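Local atomic coordinates of lovastatin nonaketide synthase, polyketide synthase component (Aspergillus terreus, PDB entry 7CPX), a protein that builds the nonaketide backbone of lovastatin as the iterative polyketide synthase of its pathway, condensing malonyl units and reducing and methylating the growing chain. Residues 1440-1445 with 1460-1465; 1452-1457 with 1482-1487. The protein carries 2 engineered substitutions. All blocks are in the same frame, centred on the assembly; numbering follows the deposited sequence.

Contact 1 of 2, residues 1440-1445 with 1460-1465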
loop_
_atom_site.group_PDB
_atom_site.type_symbol
_atom_site.label_atom_id
_atom_site.label_comp_id
_atom_site.label_asym_id
_atom_site.label_seq_id
_atom_site.Cartn_x
_atom_site.Cartn_y
_atom_site.Cartn_z
ATOM N N MET A 1440 -25.020 -24.802 54.404
ATOM C CA MET A 1440 -26.200 -25.639 54.549
ATOM C C MET A 1440 -26.729 -26.045 53.183
ATOM O O MET A 1440 -26.746 -25.244 52.247
ATOM C CB MET A 1440 -27.297 -24.898 55.311
ATOM C CG MET A 1440 -26.827 -24.220 56.570
ATOM S SD MET A 1440 -28.209 -23.594 57.539
ATOM C CE MET A 1440 -28.839 -25.115 58.244
ATOM N N ASP A 1441 -27.144 -27.303 53.070
ATOM C CA ASP A 1441 -27.910 -27.751 51.915
ATOM C C ASP A 1441 -29.356 -27.331 52.135
ATOM O O ASP A 1441 -30.041 -27.861 53.017
ATOM C CB ASP A 1441 -27.779 -29.259 51.731
ATOM C CG ASP A 1441 -26.401 -29.670 51.252
ATOM O OD1 ASP A 1441 -25.780 -28.897 50.493
ATOM O OD2 ASP A 1441 -25.940 -30.766 51.633
ATOM N N ILE A 1442 -29.815 -26.366 51.345
ATOM C CA ILE A 1442 -31.095 -25.705 51.561
ATOM C C ILE A 1442 -32.085 -26.195 50.519
ATOM O O ILE A 1442 -31.773 -26.239 49.322
ATOM C CB ILE A 1442 -30.943 -24.176 51.501
ATOM C CG1 ILE A 1442 -29.989 -23.704 52.604
ATOM C CG2 ILE A 1442 -32.306 -23.513 51.621
ATOM C CD1 ILE A 1442 -29.719 -22.214 52.600
ATOM N N LEU A 1443 -33.279 -26.568 50.973
ATOM C CA LEU A 1443 -34.357 -27.018 50.096
ATOM C C LEU A 1443 -35.609 -26.220 50.431
ATOM O O LEU A 1443 -36.162 -26.360 51.525
ATOM C CB LEU A 1443 -34.603 -28.519 50.256
ATOM C CG LEU A 1443 -35.977 -29.053 49.845
ATOM C CD1 LEU A 1443 -36.282 -28.716 48.397
ATOM C CD2 LEU A 1443 -36.043 -30.555 50.069
ATOM N N GLU A 1444 -36.061 -25.388 49.497
ATOM C CA GLU A 1444 -37.250 -24.567 49.702
ATOM C C GLU A 1444 -38.430 -25.226 48.998
ATOM O O GLU A 1444 -38.511 -25.224 47.765
ATOM C CB GLU A 1444 -37.039 -23.144 49.196
ATOM C CG GLU A 1444 -38.198 -22.220 49.540
ATOM C CD GLU A 1444 -37.891 -20.763 49.270
ATOM O OE1 GLU A 1444 -36.854 -20.481 48.632
ATOM O OE2 GLU A 1444 -38.686 -19.897 49.691
ATOM N N ILE A 1445 -39.339 -25.775 49.785
ATOM C CA ILE A 1445 -40.585 -26.342 49.291
ATOM C C ILE A 1445 -41.646 -25.252 49.323
ATOM O O ILE A 1445 -41.697 -24.439 50.256
ATOM C CB ILE A 1445 -41.008 -27.559 50.136
ATOM C CG1 ILE A 1445 -39.838 -28.538 50.288
ATOM C CG2 ILE A 1445 -42.195 -28.258 49.495
ATOM C CD1 ILE A 1445 -40.106 -29.661 51.264
ATOM N N PRO A 1460 -27.678 -10.803 52.689
ATOM C CA PRO A 1460 -26.339 -10.625 52.108
ATOM C C PRO A 1460 -25.358 -11.644 52.666
ATOM O O PRO A 1460 -25.116 -11.694 53.875
ATOM C CB PRO A 1460 -25.967 -9.194 52.510
ATOM C CG PRO A 1460 -26.740 -8.947 53.755
ATOM C CD PRO A 1460 -28.033 -9.696 53.594
ATOM N N GLN A 1461 -24.792 -12.459 51.775
ATOM C CA GLN A 1461 -23.708 -13.373 52.126
ATOM C C GLN A 1461 -24.162 -14.412 53.153
ATOM O O GLN A 1461 -23.591 -14.529 54.238
ATOM C CB GLN A 1461 -22.494 -12.598 52.642
ATOM C CG GLN A 1461 -22.067 -11.432 51.765
ATOM C CD GLN A 1461 -21.284 -10.388 52.534
ATOM O OE1 GLN A 1461 -20.440 -10.718 53.367
ATOM N NE2 GLN A 1461 -21.571 -9.119 52.269
ATOM N N LEU A 1462 -25.201 -15.165 52.806
ATOM C CA LEU A 1462 -25.646 -16.268 53.644
ATOM C C LEU A 1462 -25.047 -17.573 53.137
ATOM O O LEU A 1462 -24.857 -17.769 51.934
ATOM C CB LEU A 1462 -27.176 -16.350 53.678
ATOM C CG LEU A 1462 -27.911 -17.089 52.560
ATOM C CD1 LEU A 1462 -28.071 -18.572 52.884
ATOM C CD2 LEU A 1462 -29.267 -16.453 52.320
ATOM N N GLY A 1463 -24.742 -18.466 54.074
ATOM C CA GLY A 1463 -23.972 -19.660 53.778
ATOM C C GLY A 1463 -24.766 -20.818 53.206
ATOM O O GLY A 1463 -25.064 -21.780 53.919
ATOM N N PHE A 1464 -25.114 -20.742 51.923
ATOM C CA PHE A 1464 -25.798 -21.828 51.232
ATOM C C PHE A 1464 -24.774 -22.649 50.456
ATOM O O PHE A 1464 -24.115 -22.130 49.548
ATOM C CB PHE A 1464 -26.885 -21.298 50.293
ATOM C CG PHE A 1464 -26.444 -20.152 49.425
ATOM C CD1 PHE A 1464 -25.795 -20.373 48.222
ATOM C CD2 PHE A 1464 -26.693 -18.848 49.809
ATOM C CE1 PHE A 1464 -25.392 -19.316 47.430
ATOM C CE2 PHE A 1464 -26.295 -17.787 49.022
ATOM C CZ PHE A 1464 -25.643 -18.021 47.831
ATOM N N ASN A 1465 -24.621 -23.919 50.833
ATOM C CA ASN A 1465 -23.807 -24.835 50.048
ATOM C C ASN A 1465 -24.548 -25.312 48.810
ATOM O O ASN A 1465 -23.926 -25.553 47.769
ATOM C CB ASN A 1465 -23.388 -26.031 50.902
ATOM C CG ASN A 1465 -22.612 -27.065 50.118
ATOM O OD1 ASN A 1465 -21.390 -26.978 49.996
ATOM N ND2 ASN A 1465 -23.315 -28.061 49.593
#
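The carboxylate of Asp1441 and the side-chain amide of Asn1465 meet with their planes 62° apart, so the contact is made neither face to face nor as a coplanar pair. ND2 of Asn1465 approaches OD1 of Asp1441 at 2.8 Å, on the syn lone pair of that oxygen. The two side chains run alongside each other in the same direction; CG of Asn1465 stands anti to its own backbone N (chi1 176°), which lays the amide next to the acid. Leu1462 CG borders the Phe1464 ring in its plane.

The parallel bridge Met1440–Phe1464 pairs the backbones. Met1440 N donates to Gly1463 O (3.1 Å), and Asn1465 N to Met1440 O (2.9 Å). Gly1463 is the centre of an inverse gamma turn, closed by Phe1464 N on Leu1462 O at 3.0 Å. Apolar contact comes from Ile1442, whose CD1 is 3.8 Å from Phe1464 CB and 4.0 Å from Leu1462 CD1.

Ser1466 also bonds OD1 of Asp1441, and Glu2431 takes a bond from Asn1465 ND2. The acid is thus gripped by two donors from the neighbouring strand; meeting on OD1, they restrain its rotation beside the start of the sheet pairing and would probably favour the ionised form.

Contact 2 of 2, residues 1452-1457 with 1482-1487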
loop_
_atom_site.group_PDB
_atom_site.type_symbol
_atom_site.label_atom_id
_atom_site.label_comp_id
_atom_site.label_asym_id
_atom_site.label_seq_id
_atom_site.Cartn_x
_atom_site.Cartn_y
_atom_site.Cartn_z
ATOM N N ALA A 1452 -40.905 -15.910 48.577
ATOM C CA ALA A 1452 -40.234 -16.306 49.811
ATOM C C ALA A 1452 -38.765 -16.608 49.554
ATOM O O ALA A 1452 -37.904 -16.289 50.384
ATOM C CB ALA A 1452 -40.934 -17.518 50.424
ATOM N N THR A 1453 -38.464 -17.238 48.417
ATOM C CA THR A 1453 -37.071 -17.453 48.043
ATOM C C THR A 1453 -36.339 -16.126 47.912
ATOM O O THR A 1453 -35.220 -15.973 48.414
ATOM C CB THR A 1453 -36.990 -18.232 46.731
ATOM O OG1 THR A 1453 -37.800 -19.410 46.815
ATOM C CG2 THR A 1453 -35.552 -18.634 46.441
ATOM N N LYS A 1454 -36.958 -15.149 47.246
ATOM C CA LYS A 1454 -36.346 -13.830 47.138
ATOM C C LYS A 1454 -36.085 -13.241 48.516
ATOM O O LYS A 1454 -34.985 -12.752 48.799
ATOM C CB LYS A 1454 -37.246 -12.896 46.330
ATOM C CG LYS A 1454 -37.160 -13.075 44.828
ATOM C CD LYS A 1454 -37.960 -11.996 44.118
ATOM C CE LYS A 1454 -37.802 -12.075 42.611
ATOM N NZ LYS A 1454 -38.571 -11.006 41.917
ATOM N N TYR A 1455 -37.087 -13.287 49.393
ATOM C CA TYR A 1455 -36.948 -12.660 50.702
ATOM C C TYR A 1455 -35.829 -13.306 51.507
ATOM O O TYR A 1455 -34.916 -12.622 51.982
ATOM C CB TYR A 1455 -38.269 -12.743 51.463
ATOM C CG TYR A 1455 -39.042 -11.446 51.498
ATOM C CD1 TYR A 1455 -39.536 -10.877 50.334
ATOM C CD2 TYR A 1455 -39.287 -10.798 52.700
ATOM C CE1 TYR A 1455 -40.246 -9.692 50.365
ATOM C CE2 TYR A 1455 -39.994 -9.614 52.741
ATOM C CZ TYR A 1455 -40.473 -9.066 51.571
ATOM O OH TYR A 1455 -41.180 -7.886 51.607
ATOM N N VAL A 1456 -35.871 -14.632 51.657
ATOM C CA VAL A 1456 -34.919 -15.301 52.539
ATOM C C VAL A 1456 -33.523 -15.306 51.924
ATOM O O VAL A 1456 -32.532 -15.012 52.603
ATOM C CB VAL A 1456 -35.400 -16.725 52.868
ATOM C CG1 VAL A 1456 -36.789 -16.683 53.488
ATOM C CG2 VAL A 1456 -35.383 -17.607 51.627
ATOM N N LEU A 1457 -33.420 -15.636 50.637
ATOM C CA LEU A 1457 -32.128 -15.734 49.975
ATOM C C LEU A 1457 -31.517 -14.375 49.670
ATOM O O LEU A 1457 -30.340 -14.312 49.299
ATOM C CB LEU A 1457 -32.273 -16.540 48.681
ATOM C CG LEU A 1457 -30.987 -16.968 47.972
ATOM C CD1 LEU A 1457 -30.103 -17.787 48.895
ATOM C CD2 LEU A 1457 -31.322 -17.759 46.721
ATOM N N GLU A 1482 -34.544 -17.438 36.093
ATOM C CA GLU A 1482 -34.386 -16.044 35.707
ATOM C C GLU A 1482 -34.211 -15.140 36.919
ATOM O O GLU A 1482 -33.455 -14.165 36.861
ATOM C CB GLU A 1482 -35.597 -15.586 34.891
ATOM C CG GLU A 1482 -35.843 -16.399 33.633
ATOM C CD GLU A 1482 -37.150 -16.039 32.954
ATOM O OE1 GLU A 1482 -37.879 -15.175 33.487
ATOM O OE2 GLU A 1482 -37.448 -16.620 31.890
ATOM N N GLN A 1483 -34.898 -15.449 38.020
ATOM C CA GLN A 1483 -34.841 -14.595 39.200
ATOM C C GLN A 1483 -33.598 -14.850 40.039
ATOM O O GLN A 1483 -33.083 -13.921 40.671
ATOM C CB GLN A 1483 -36.089 -14.800 40.057
ATOM C CG GLN A 1483 -37.380 -14.377 39.373
ATOM C CD GLN A 1483 -38.616 -14.555 40.246
ATOM O OE1 GLN A 1483 -39.666 -13.978 39.963
ATOM N NE2 GLN A 1483 -38.501 -15.353 41.305
ATOM N N PHE A 1484 -33.104 -16.087 40.060
ATOM C CA PHE A 1484 -32.015 -16.483 40.945
ATOM C C PHE A 1484 -30.794 -16.947 40.160
ATOM O O PHE A 1484 -30.087 -17.866 40.579
ATOM C CB PHE A 1484 -32.489 -17.570 41.907
ATOM C CG PHE A 1484 -33.782 -17.236 42.590
ATOM C CD1 PHE A 1484 -33.810 -16.345 43.647
ATOM C CD2 PHE A 1484 -34.971 -17.798 42.163
ATOM C CE1 PHE A 1484 -34.998 -16.028 44.272
ATOM C CE2 PHE A 1484 -36.162 -17.487 42.783
ATOM C CZ PHE A 1484 -36.177 -16.600 43.839
ATOM N N ALA A 1485 -30.539 -16.318 39.016
ATOM C CA ALA A 1485 -29.307 -16.580 38.282
ATOM C C ALA A 1485 -28.059 -16.353 39.123
ATOM O O ALA A 1485 -27.130 -17.174 39.032
ATOM C CB ALA A 1485 -29.267 -15.710 37.018
ATOM N N PRO A 1486 -27.959 -15.298 39.940
ATOM C CA PRO A 1486 -26.745 -15.124 40.753
ATOM C C PRO A 1486 -26.443 -16.320 41.635
ATOM O O PRO A 1486 -25.268 -16.638 41.856
ATOM C CB PRO A 1486 -27.059 -13.875 41.589
ATOM C CG PRO A 1486 -28.103 -13.151 40.824
ATOM C CD PRO A 1486 -28.923 -14.204 40.151
ATOM N N PHE A 1487 -27.472 -16.992 42.147
ATOM C CA PHE A 1487 -27.304 -18.162 42.995
ATOM C C PHE A 1487 -27.315 -19.461 42.200
ATOM O O PHE A 1487 -27.245 -20.541 42.796
ATOM C CB PHE A 1487 -28.404 -18.196 44.058
ATOM C CG PHE A 1487 -28.673 -16.863 44.695
ATOM C CD1 PHE A 1487 -27.963 -16.456 45.810
ATOM C CD2 PHE A 1487 -29.640 -16.017 44.178
ATOM C CE1 PHE A 1487 -28.210 -15.231 46.397
ATOM C CE2 PHE A 1487 -29.892 -14.791 44.760
ATOM C CZ PHE A 1487 -29.175 -14.397 45.872
#
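Two helices of the Rossmann-like methyltransferase domain meet here: helix 1451-1457, through Thr1453, Lys1454 and Leu1457, packs on Gln1483, Phe1484 and Phe1487 at the C-terminal end of helix 1475-1483 and in the turn after it. The main element is the Phe1484 ring. CG2 of Thr1453 lies over one face, 3.7 Å from the ring centroid and 27° off the normal, a CH-pi contact. That methyl is anti to the backbone N of Thr1453, a rotamer that leaves OG1 beside the backbone N, on the Glu1444 side, where a hydrogen bond is modelled too short to be relied on in detail. Gln1483 CB lies over the opposite face of Phe1484, offset toward the rim, while the backbone of Lys1454 borders the edge, with CA in the ring plane. Side-chain CG of Lys1454 reaches CE1 of Phe1484 at 3.7 Å.

A second CH-pi contact follows one turn on. Leu1457 CD2 stands 3.5 Å from the centroid of Phe1487 and 15° off its normal, and Pro1486 CB lies near the rim of the opposite face of the same ring. Leu1457 CD2 is also 4.2 Å from Phe1484 CD1, so one methyl group touches both aromatics.

Toward solvent, the extended Lys1454 chain crosses Gln1483 at about a right angle, Lys1454 CE lying 3.5 Å from Gln1483 CD. The amide spends its polar atoms on other partners: NE2 bonds to Thr1449 O in the glycine-rich loop and OE1 to Gln1479. Tyr1469 and Met1491, from the sheet, also meet Phe1484.

This packing of the helix after the first strand against the helix after the second, on one side of the mixed, largely parallel sheet, is typical of class I methyltransferase folds, and the Gln1483 amide ties the second helix to the loop of the GxGxxG-like pattern.

In the fold
Both contacts belong to one beta-alpha-beta unit and its neighbour: contact 1 joins strand 1440-1445 to the start of strand 1464-1469, while contact 2 lays the intervening helix 1451-1457 on the end of helix 1475-1483. Their centres are about 10 Å apart. Each is partly buried, but the chemistry differs. Contact 1 rests on two backbone bonds of strand pairing and one amide-carboxylate bond, with a small apolar addition; contact 2 is helix packing by methyl groups on aromatic faces, with exposed Lys1454 at its margin. The layers touch directly, since Phe1464 CZ lies 3.5 Å from Phe1487 CD1 and Leu1462 CD2 is 3.6 Å from Val1456 O.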